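Local coordinates for ORC1-type DNA replication protein 2 (Aeropyrum pernix, PDB 1W5T) that binds DNA and ATP, combines an AAA+ ATPase domain with a winged-helix domain, and takes part in regulating DNA replication, at residues Ile20-Arg28 with Glu219-Leu230; Ser57-Lys65 with Glu251-Arg260. One frame throughout, in Å; residues are numbered along the deposited sequence.

Both contacts join the ATPase core to the lid around one ANP molecule, contact 1 at the adenine end and contact 2 at the phosphates. In contact 1 the loop 20-28 lies along helix 217-231 of the lid; apolar side chains and a glutamine sit beside the base, while arginine-glutamate salt bridges lie farther out. Contact 2, nearer the centre of the chain, sets the P-loop 57-65 against the turn leading into helix 259-275 and relies mainly on weak bonds to backbone carbonyls. The two adjoin within the lid, where L220 CD2 packs 3.6 Å from A259 CA. Both are partly buried, contact 1 covering the larger surface.

Contact 1 (Ile20-Arg28 with Glu219-Leu230); sequences IPPELRVRR and ELYTILEQRAEL. With ANP (phosphoaminophosphonic acid-adenylate ester), chain D.
P21 lays its ring across the end of Q226, CB 3.9 Å from OE1, and its CG also borders C2 of the adenine. P22 touches L230 through its ring atom CD, against the leucine's CD1. At E23 the backbone takes over: Q226 NE2 donates to E23 O over 2.8 Å, approaching from above the carbonyl plane. The glutamine reaches this far because its chain is extended, with CG anti to the backbone N (chi1 179°), and a water joins its OE1 to R25 N. L24 turns from the helix and brings CD2 to the adenine N1. R25 stretches along the helix surface, one guanidinium face over Q226 CB, and its NH2 forms a salt bridge with E229 OE2 at 3.0 Å, in the guanidinium plane. A second water links R25 NH1 to T222 O and E225 OE2. V26 packs CG2 against both T222 CB and I223 CG1, while its carbonyl O accepts a hydrogen bond from ANP N6 (2.8 Å). R27 NH1 then meets E219 OE1 at 3.0 Å from above the carboxylate plane; the other oxygen, OE2, is bonded to K216 N. From the helix, R227 NH2 bonds both ANP O2' (2.8 Å) and N3 (3.0 Å), holding base edge and ribose without choosing the base. The V26 O acceptor, facing the amino group, is consistent with a preference for adenine.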
# COMPACT_ATOMS: atom_id res chain seq x y z
N ILE A 20 1.47 9.92 -12.40
CA ILE A 20 1.58 10.78 -11.22
C ILE A 20 1.11 12.18 -11.59
O ILE A 20 1.64 12.79 -12.51
CB ILE A 20 3.06 10.86 -10.76
CG1 ILE A 20 3.69 9.43 -10.64
CG2 ILE A 20 3.16 11.63 -9.44
CD1 ILE A 20 3.09 8.57 -9.48
N PRO A 21 0.09 12.69 -10.90
CA PRO A 21 -0.44 14.00 -11.26
C PRO A 21 0.59 15.10 -10.98
O PRO A 21 1.44 14.86 -10.13
CB PRO A 21 -1.74 14.11 -10.44
CG PRO A 21 -1.71 13.04 -9.50
CD PRO A 21 -0.68 12.05 -9.83
N PRO A 22 0.55 16.23 -11.70
CA PRO A 22 1.56 17.31 -11.50
C PRO A 22 1.45 17.96 -10.10
O PRO A 22 2.39 18.60 -9.67
CB PRO A 22 1.21 18.35 -12.57
CG PRO A 22 -0.23 18.08 -12.97
CD PRO A 22 -0.46 16.58 -12.71
N GLU A 23 0.31 17.80 -9.42
CA GLU A 23 0.10 18.30 -8.06
C GLU A 23 -0.74 17.32 -7.29
O GLU A 23 -1.49 16.58 -7.90
CB GLU A 23 -0.64 19.65 -8.09
CG GLU A 23 0.34 20.85 -8.10
CD GLU A 23 -0.28 22.14 -7.57
OE1 GLU A 23 -1.54 22.21 -7.57
OE2 GLU A 23 0.48 23.08 -7.17
N LEU A 24 -0.63 17.30 -5.97
CA LEU A 24 -1.59 16.51 -5.17
C LEU A 24 -2.66 17.40 -4.55
O LEU A 24 -2.35 18.46 -4.02
CB LEU A 24 -0.92 15.72 -4.06
CG LEU A 24 -0.08 14.47 -4.39
CD1 LEU A 24 0.36 13.77 -3.11
CD2 LEU A 24 -0.77 13.51 -5.31
N ARG A 25 -3.91 16.95 -4.56
CA ARG A 25 -4.99 17.74 -3.96
C ARG A 25 -5.59 17.10 -2.70
O ARG A 25 -6.43 17.68 -2.00
CB ARG A 25 -6.09 18.00 -5.00
CG ARG A 25 -5.65 18.86 -6.17
CD ARG A 25 -6.78 19.57 -6.83
NE ARG A 25 -6.39 20.10 -8.14
CZ ARG A 25 -7.19 20.15 -9.20
NH1 ARG A 25 -8.44 19.70 -9.12
NH2 ARG A 25 -6.73 20.67 -10.34
N VAL A 26 -5.18 15.87 -2.47
CA VAL A 26 -5.47 15.12 -1.30
C VAL A 26 -4.12 14.53 -0.95
O VAL A 26 -3.37 14.16 -1.85
CB VAL A 26 -6.47 13.97 -1.59
CG1 VAL A 26 -6.81 13.22 -0.29
CG2 VAL A 26 -7.76 14.50 -2.28
N ARG A 27 -3.79 14.48 0.34
CA ARG A 27 -2.47 14.06 0.85
C ARG A 27 -1.33 15.09 0.56
O ARG A 27 -0.11 14.79 0.67
CB ARG A 27 -2.13 12.61 0.42
CG ARG A 27 -3.25 11.56 0.71
CD ARG A 27 -3.71 11.45 2.22
NE ARG A 27 -4.78 10.46 2.41
CZ ARG A 27 -5.98 10.70 2.95
NH1 ARG A 27 -6.32 11.92 3.39
NH2 ARG A 27 -6.86 9.72 3.05
N ARG A 28 -1.72 16.31 0.21
CA ARG A 28 -0.76 17.33 -0.12
C ARG A 28 0.10 17.65 1.12
O ARG A 28 1.33 17.69 1.03
CB ARG A 28 -1.44 18.58 -0.69
CG ARG A 28 -0.49 19.66 -1.05
CD ARG A 28 -1.06 21.04 -0.86
NE ARG A 28 -2.08 21.33 -1.84
CZ ARG A 28 -3.41 21.35 -1.69
NH1 ARG A 28 -4.13 21.62 -2.77
NH2 ARG A 28 -4.05 21.13 -0.53
N GLU A 219 -12.78 12.96 -0.63
CA GLU A 219 -11.42 12.82 -1.19
C GLU A 219 -11.40 12.16 -2.54
O GLU A 219 -10.72 12.65 -3.43
CB GLU A 219 -10.49 12.13 -0.22
CG GLU A 219 -10.42 12.89 1.09
CD GLU A 219 -9.98 12.01 2.21
OE1 GLU A 219 -9.29 12.51 3.10
OE2 GLU A 219 -10.28 10.82 2.19
N LEU A 220 -12.17 11.08 -2.70
CA LEU A 220 -12.29 10.43 -3.99
C LEU A 220 -12.87 11.38 -5.01
O LEU A 220 -12.47 11.36 -6.15
CB LEU A 220 -13.14 9.14 -3.93
CG LEU A 220 -12.50 7.92 -3.21
CD1 LEU A 220 -13.53 6.81 -3.09
CD2 LEU A 220 -11.17 7.46 -3.90
N TYR A 221 -13.78 12.24 -4.58
CA TYR A 221 -14.38 13.19 -5.47
C TYR A 221 -13.30 14.15 -5.98
O TYR A 221 -13.16 14.38 -7.19
CB TYR A 221 -15.55 13.96 -4.84
CG TYR A 221 -16.01 15.03 -5.81
CD1 TYR A 221 -15.40 16.27 -5.84
CD2 TYR A 221 -16.97 14.73 -6.81
CE1 TYR A 221 -15.75 17.21 -6.76
CE2 TYR A 221 -17.35 15.68 -7.73
CZ TYR A 221 -16.73 16.91 -7.69
OH TYR A 221 -17.06 17.87 -8.59
N THR A 222 -12.55 14.73 -5.05
CA THR A 222 -11.41 15.55 -5.39
C THR A 222 -10.45 14.83 -6.32
O THR A 222 -9.95 15.41 -7.28
CB THR A 222 -10.69 16.03 -4.11
OG1 THR A 222 -11.61 16.79 -3.33
CG2 THR A 222 -9.64 17.03 -4.42
N ILE A 223 -10.19 13.56 -6.05
CA ILE A 223 -9.25 12.82 -6.92
C ILE A 223 -9.79 12.59 -8.34
O ILE A 223 -9.04 12.73 -9.31
CB ILE A 223 -8.76 11.49 -6.25
CG1 ILE A 223 -7.96 11.82 -4.98
CG2 ILE A 223 -7.97 10.62 -7.29
CD1 ILE A 223 -7.71 10.59 -4.00
N LEU A 224 -11.07 12.29 -8.47
CA LEU A 224 -11.68 12.06 -9.77
C LEU A 224 -11.77 13.38 -10.55
O LEU A 224 -11.61 13.43 -11.79
CB LEU A 224 -13.06 11.40 -9.62
CG LEU A 224 -13.02 9.98 -9.05
CD1 LEU A 224 -14.43 9.46 -8.70
CD2 LEU A 224 -12.27 9.01 -9.97
N GLU A 225 -12.00 14.45 -9.82
CA GLU A 225 -12.17 15.74 -10.47
C GLU A 225 -10.88 16.22 -11.17
O GLU A 225 -10.95 16.71 -12.29
CB GLU A 225 -12.75 16.78 -9.52
CG GLU A 225 -12.76 18.17 -10.10
CD GLU A 225 -13.17 19.21 -9.07
OE1 GLU A 225 -14.26 19.79 -9.19
OE2 GLU A 225 -12.40 19.46 -8.13
N GLN A 226 -9.75 16.04 -10.49
CA GLN A 226 -8.43 16.23 -11.05
C GLN A 226 -8.13 15.27 -12.23
O GLN A 226 -7.60 15.71 -13.24
CB GLN A 226 -7.36 16.08 -9.93
CG GLN A 226 -5.92 16.23 -10.39
CD GLN A 226 -4.93 16.04 -9.26
OE1 GLN A 226 -4.99 15.03 -8.53
NE2 GLN A 226 -4.01 17.00 -9.10
N ARG A 227 -8.48 13.99 -12.15
CA ARG A 227 -8.34 13.15 -13.35
C ARG A 227 -9.22 13.64 -14.54
O ARG A 227 -8.77 13.73 -15.69
CB ARG A 227 -8.60 11.66 -13.05
CG ARG A 227 -7.51 10.89 -12.30
CD ARG A 227 -6.04 11.39 -12.43
NE ARG A 227 -5.33 10.96 -11.25
CZ ARG A 227 -4.51 9.92 -11.20
NH1 ARG A 227 -4.23 9.22 -12.31
NH2 ARG A 227 -3.94 9.60 -10.02
N ALA A 228 -10.47 13.97 -14.28
CA ALA A 228 -11.30 14.51 -15.36
C ALA A 228 -10.65 15.75 -16.03
O ALA A 228 -10.36 15.75 -17.24
CB ALA A 228 -12.68 14.83 -14.87
N GLU A 229 -10.33 16.76 -15.22
CA GLU A 229 -9.68 18.00 -15.67
C GLU A 229 -8.45 17.83 -16.53
O GLU A 229 -8.34 18.50 -17.55
CB GLU A 229 -9.35 18.92 -14.50
CG GLU A 229 -10.53 19.59 -13.84
CD GLU A 229 -10.12 20.38 -12.63
OE1 GLU A 229 -10.99 20.90 -11.92
OE2 GLU A 229 -8.92 20.49 -12.36
N LEU A 230 -7.54 16.95 -16.13
CA LEU A 230 -6.32 16.66 -16.88
C LEU A 230 -6.54 15.68 -18.02
O LEU A 230 -5.77 15.64 -18.98
CB LEU A 230 -5.29 16.04 -15.93
CG LEU A 230 -4.96 16.83 -14.65
CD1 LEU A 230 -4.14 15.98 -13.65
CD2 LEU A 230 -4.27 18.19 -14.95
PG ANP D . -1.64 -1.06 -3.57
O1G ANP D . -2.16 -2.04 -4.70
O2G ANP D . -0.05 -1.08 -3.59
O3G ANP D . -2.18 -1.44 -2.12
PB ANP D . -1.36 1.91 -3.42
O1B ANP D . 0.21 1.93 -3.57
O2B ANP D . -1.72 2.09 -1.91
N3B ANP D . -2.10 0.51 -4.07
PA ANP D . -1.47 3.88 -5.50
O1A ANP D . -0.42 5.02 -5.10
O2A ANP D . -0.79 2.90 -6.55
O3A ANP D . -2.07 3.13 -4.21
O5' ANP D . -2.82 4.57 -6.06
C5' ANP D . -3.96 3.99 -6.71
C4' ANP D . -4.37 4.98 -7.81
O4' ANP D . -4.94 6.16 -7.22
C3' ANP D . -3.19 5.49 -8.63
O3' ANP D . -3.64 5.73 -9.93
C2' ANP D . -2.83 6.83 -7.99
O2' ANP D . -2.13 7.76 -8.83
C1' ANP D . -4.20 7.34 -7.57
N9 ANP D . -4.10 8.12 -6.35
C8 ANP D . -3.99 7.59 -5.07
N7 ANP D . -3.92 8.57 -4.13
C5 ANP D . -4.02 9.75 -4.76
C6 ANP D . -4.02 11.22 -4.48
N6 ANP D . -3.92 11.72 -3.21
N1 ANP D . -4.10 12.10 -5.51
C2 ANP D . -4.20 11.72 -6.78
N3 ANP D . -4.19 10.42 -7.17
C4 ANP D . -4.11 9.41 -6.18
O HOH W 1 -4.71 14.87 -5.76
O HOH W 2 -10.07 18.36 -7.48

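Contact 2 (Ser57-Lys65 with Glu251-Arg260); sequences SIGRVGIGK and EDKGGDGSAR. With ANP (phosphoaminophosphonic acid-adenylate ester), chain D.
R60 of the P-loop (Walker A motif) of the AAA+ domain reaches across to D256 in the lid turn. Its chain bends at chi2 (-58°) and presents a guanidinium edge to the turn, where NH2 makes a weak bond to D256 O at 2.7 Å. The E251 carboxylate, crossing R60 at about a right angle, lies well out of the guanidinium plane and adds only a nearby opposite charge. Farther along, S258 OG gives a weak bond to V61 O and also caps R261 N at the start of helix 259-275. G62 passes so close to S258 and R260 that a CB would clash with both, and its O accepts a weak bond from A259 N (2.8 Å). R260 reaches from the lid to the nucleotide held by the P-loop and sets one guanidinium face over ANP C5', with the gamma phosphorus at its edge; NH1 reaches O1G in a weak bond. K65 comes to the phosphates from the P-loop, its chain bent at chi3 and chi4 to bring NZ within 2.9 Å of both O2B and O3G. A methionine in its place would probably leave these two phosphate oxygens without their shared positive partner. Backbone amides add to the grip: I63 N and K65 N both donate to O2B, and G64 N donates to the bridging O3A over 3.0 Å at an N-H...O angle of 154°.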
# COMPACT_ATOMS: atom_id res chain seq x y z
N SER A 57 -3.43 1.25 5.59
CA SER A 57 -4.28 0.44 6.44
C SER A 57 -4.17 -1.00 6.03
O SER A 57 -3.87 -1.34 4.86
CB SER A 57 -5.70 0.92 6.42
OG SER A 57 -5.72 2.26 6.89
N ILE A 58 -4.33 -1.87 7.01
CA ILE A 58 -4.15 -3.29 6.78
C ILE A 58 -5.26 -3.89 5.87
O ILE A 58 -6.45 -3.74 6.11
CB ILE A 58 -4.06 -4.01 8.15
CG1 ILE A 58 -3.71 -5.47 7.97
CG2 ILE A 58 -5.35 -3.87 8.93
CD1 ILE A 58 -2.67 -5.94 8.93
N GLY A 59 -4.83 -4.59 4.83
CA GLY A 59 -5.74 -5.10 3.82
C GLY A 59 -6.28 -4.11 2.81
O GLY A 59 -6.95 -4.55 1.91
N ARG A 60 -6.03 -2.81 2.93
CA ARG A 60 -6.52 -1.81 1.96
C ARG A 60 -5.53 -1.63 0.83
O ARG A 60 -4.31 -1.61 1.07
CB ARG A 60 -6.81 -0.44 2.61
CG ARG A 60 -7.85 -0.46 3.73
CD ARG A 60 -9.26 -1.01 3.32
NE ARG A 60 -10.22 -0.80 4.40
CZ ARG A 60 -11.36 -0.15 4.30
NH1 ARG A 60 -12.13 -0.01 5.38
NH2 ARG A 60 -11.75 0.35 3.12
N VAL A 61 -6.04 -1.52 -0.40
CA VAL A 61 -5.21 -1.29 -1.59
C VAL A 61 -5.69 -0.06 -2.40
O VAL A 61 -6.87 0.31 -2.35
CB VAL A 61 -5.12 -2.55 -2.53
CG1 VAL A 61 -4.60 -3.78 -1.78
CG2 VAL A 61 -6.46 -2.90 -3.16
N GLY A 62 -4.78 0.59 -3.11
CA GLY A 62 -5.12 1.70 -3.98
C GLY A 62 -5.37 2.99 -3.22
O GLY A 62 -6.19 3.82 -3.61
N ILE A 63 -4.66 3.16 -2.12
CA ILE A 63 -4.85 4.31 -1.23
C ILE A 63 -3.68 5.31 -1.24
O ILE A 63 -3.57 6.16 -0.35
CB ILE A 63 -5.15 3.85 0.20
CG1 ILE A 63 -4.03 2.93 0.71
CG2 ILE A 63 -6.49 3.12 0.23
CD1 ILE A 63 -4.33 2.30 2.05
N GLY A 64 -2.81 5.21 -2.25
CA GLY A 64 -1.83 6.26 -2.50
C GLY A 64 -0.43 6.08 -1.93
O GLY A 64 0.36 6.99 -2.00
N LYS A 65 -0.12 4.91 -1.40
CA LYS A 65 1.21 4.61 -0.90
C LYS A 65 2.32 4.91 -1.92
O LYS A 65 3.25 5.70 -1.66
CB LYS A 65 1.31 3.15 -0.44
CG LYS A 65 0.54 2.85 0.82
CD LYS A 65 0.66 1.40 1.27
CE LYS A 65 0.21 0.36 0.24
NZ LYS A 65 -1.28 0.12 0.17
N GLU A 251 -14.95 5.21 1.84
CA GLU A 251 -14.87 4.31 2.98
C GLU A 251 -15.84 4.73 4.07
O GLU A 251 -16.31 3.90 4.84
CB GLU A 251 -13.45 4.18 3.50
CG GLU A 251 -13.04 5.24 4.50
CD GLU A 251 -13.50 4.92 5.92
OE1 GLU A 251 -13.41 3.72 6.33
OE2 GLU A 251 -13.96 5.86 6.61
N ASP A 252 -16.15 6.02 4.12
CA ASP A 252 -17.24 6.52 4.97
C ASP A 252 -18.64 6.07 4.49
O ASP A 252 -19.60 6.12 5.23
CB ASP A 252 -17.20 8.04 5.12
CG ASP A 252 -17.09 8.77 3.80
OD1 ASP A 252 -17.25 10.01 3.77
OD2 ASP A 252 -16.82 8.21 2.73
N LYS A 253 -18.76 5.63 3.24
CA LYS A 253 -20.02 5.15 2.73
C LYS A 253 -20.08 3.64 2.63
O LYS A 253 -20.93 3.14 1.95
CB LYS A 253 -20.25 5.72 1.35
CG LYS A 253 -20.09 7.22 1.31
CD LYS A 253 -21.40 7.95 1.39
CE LYS A 253 -21.20 9.38 1.80
NZ LYS A 253 -21.54 10.32 0.68
N GLY A 254 -19.15 2.92 3.26
CA GLY A 254 -19.17 1.46 3.18
C GLY A 254 -18.33 0.82 2.11
O GLY A 254 -18.29 -0.43 2.02
N GLY A 255 -17.61 1.65 1.32
CA GLY A 255 -16.71 1.15 0.29
C GLY A 255 -15.27 0.96 0.73
O GLY A 255 -14.90 1.39 1.83
N ASP A 256 -14.52 0.23 -0.10
CA ASP A 256 -13.07 0.20 -0.29
C ASP A 256 -12.23 1.43 0.14
O ASP A 256 -11.16 1.30 0.71
CB ASP A 256 -12.84 0.13 -1.82
CG ASP A 256 -12.36 -1.15 -2.27
OD1 ASP A 256 -12.06 -1.30 -3.48
OD2 ASP A 256 -12.27 -2.09 -1.48
N GLY A 257 -12.72 2.60 -0.26
CA GLY A 257 -11.95 3.82 -0.25
C GLY A 257 -10.74 3.77 -1.15
O GLY A 257 -9.74 4.40 -0.87
N SER A 258 -10.81 2.97 -2.21
CA SER A 258 -9.68 2.79 -3.12
C SER A 258 -9.74 3.80 -4.28
O SER A 258 -10.68 3.79 -5.09
CB SER A 258 -9.64 1.36 -3.60
OG SER A 258 -8.81 1.23 -4.70
N ALA A 259 -8.73 4.66 -4.37
CA ALA A 259 -8.63 5.56 -5.52
C ALA A 259 -8.37 4.85 -6.86
O ALA A 259 -8.86 5.29 -7.93
CB ALA A 259 -7.61 6.68 -5.27
N ARG A 260 -7.62 3.76 -6.82
CA ARG A 260 -7.43 2.94 -8.03
C ARG A 260 -8.79 2.51 -8.60
O ARG A 260 -9.04 2.68 -9.77
CB ARG A 260 -6.55 1.71 -7.75
CG ARG A 260 -6.67 0.58 -8.78
CD ARG A 260 -5.33 -0.05 -9.20
NE ARG A 260 -4.48 -0.30 -8.02
CZ ARG A 260 -3.19 0.07 -7.90
NH1 ARG A 260 -2.55 -0.22 -6.77
NH2 ARG A 260 -2.52 0.70 -8.90
PG ANP D . -1.64 -1.06 -3.57
O1G ANP D . -2.16 -2.04 -4.70
O2G ANP D . -0.05 -1.08 -3.59
O3G ANP D . -2.18 -1.44 -2.12
PB ANP D . -1.36 1.91 -3.42
O1B ANP D . 0.21 1.93 -3.57
O2B ANP D . -1.72 2.09 -1.91
N3B ANP D . -2.10 0.51 -4.07
PA ANP D . -1.47 3.88 -5.50
O1A ANP D . -0.42 5.02 -5.10
O2A ANP D . -0.79 2.90 -6.55
O3A ANP D . -2.07 3.13 -4.21
O5' ANP D . -2.82 4.57 -6.06
C5' ANP D . -3.96 3.99 -6.71
C4' ANP D . -4.37 4.98 -7.81
O4' ANP D . -4.94 6.16 -7.22
C3' ANP D . -3.19 5.49 -8.63
O3' ANP D . -3.64 5.73 -9.93
C2' ANP D . -2.83 6.83 -7.99
O2' ANP D . -2.13 7.76 -8.83
C1' ANP D . -4.20 7.34 -7.57
N9 ANP D . -4.10 8.12 -6.35
C8 ANP D . -3.99 7.59 -5.07
N7 ANP D . -3.92 8.57 -4.13
C5 ANP D . -4.02 9.75 -4.76
C6 ANP D . -4.02 11.22 -4.48
N6 ANP D . -3.92 11.72 -3.21
N1 ANP D . -4.10 12.10 -5.51
C2 ANP D . -4.20 11.72 -6.78
N3 ANP D . -4.19 10.42 -7.17
C4 ANP D . -4.11 9.41 -6.18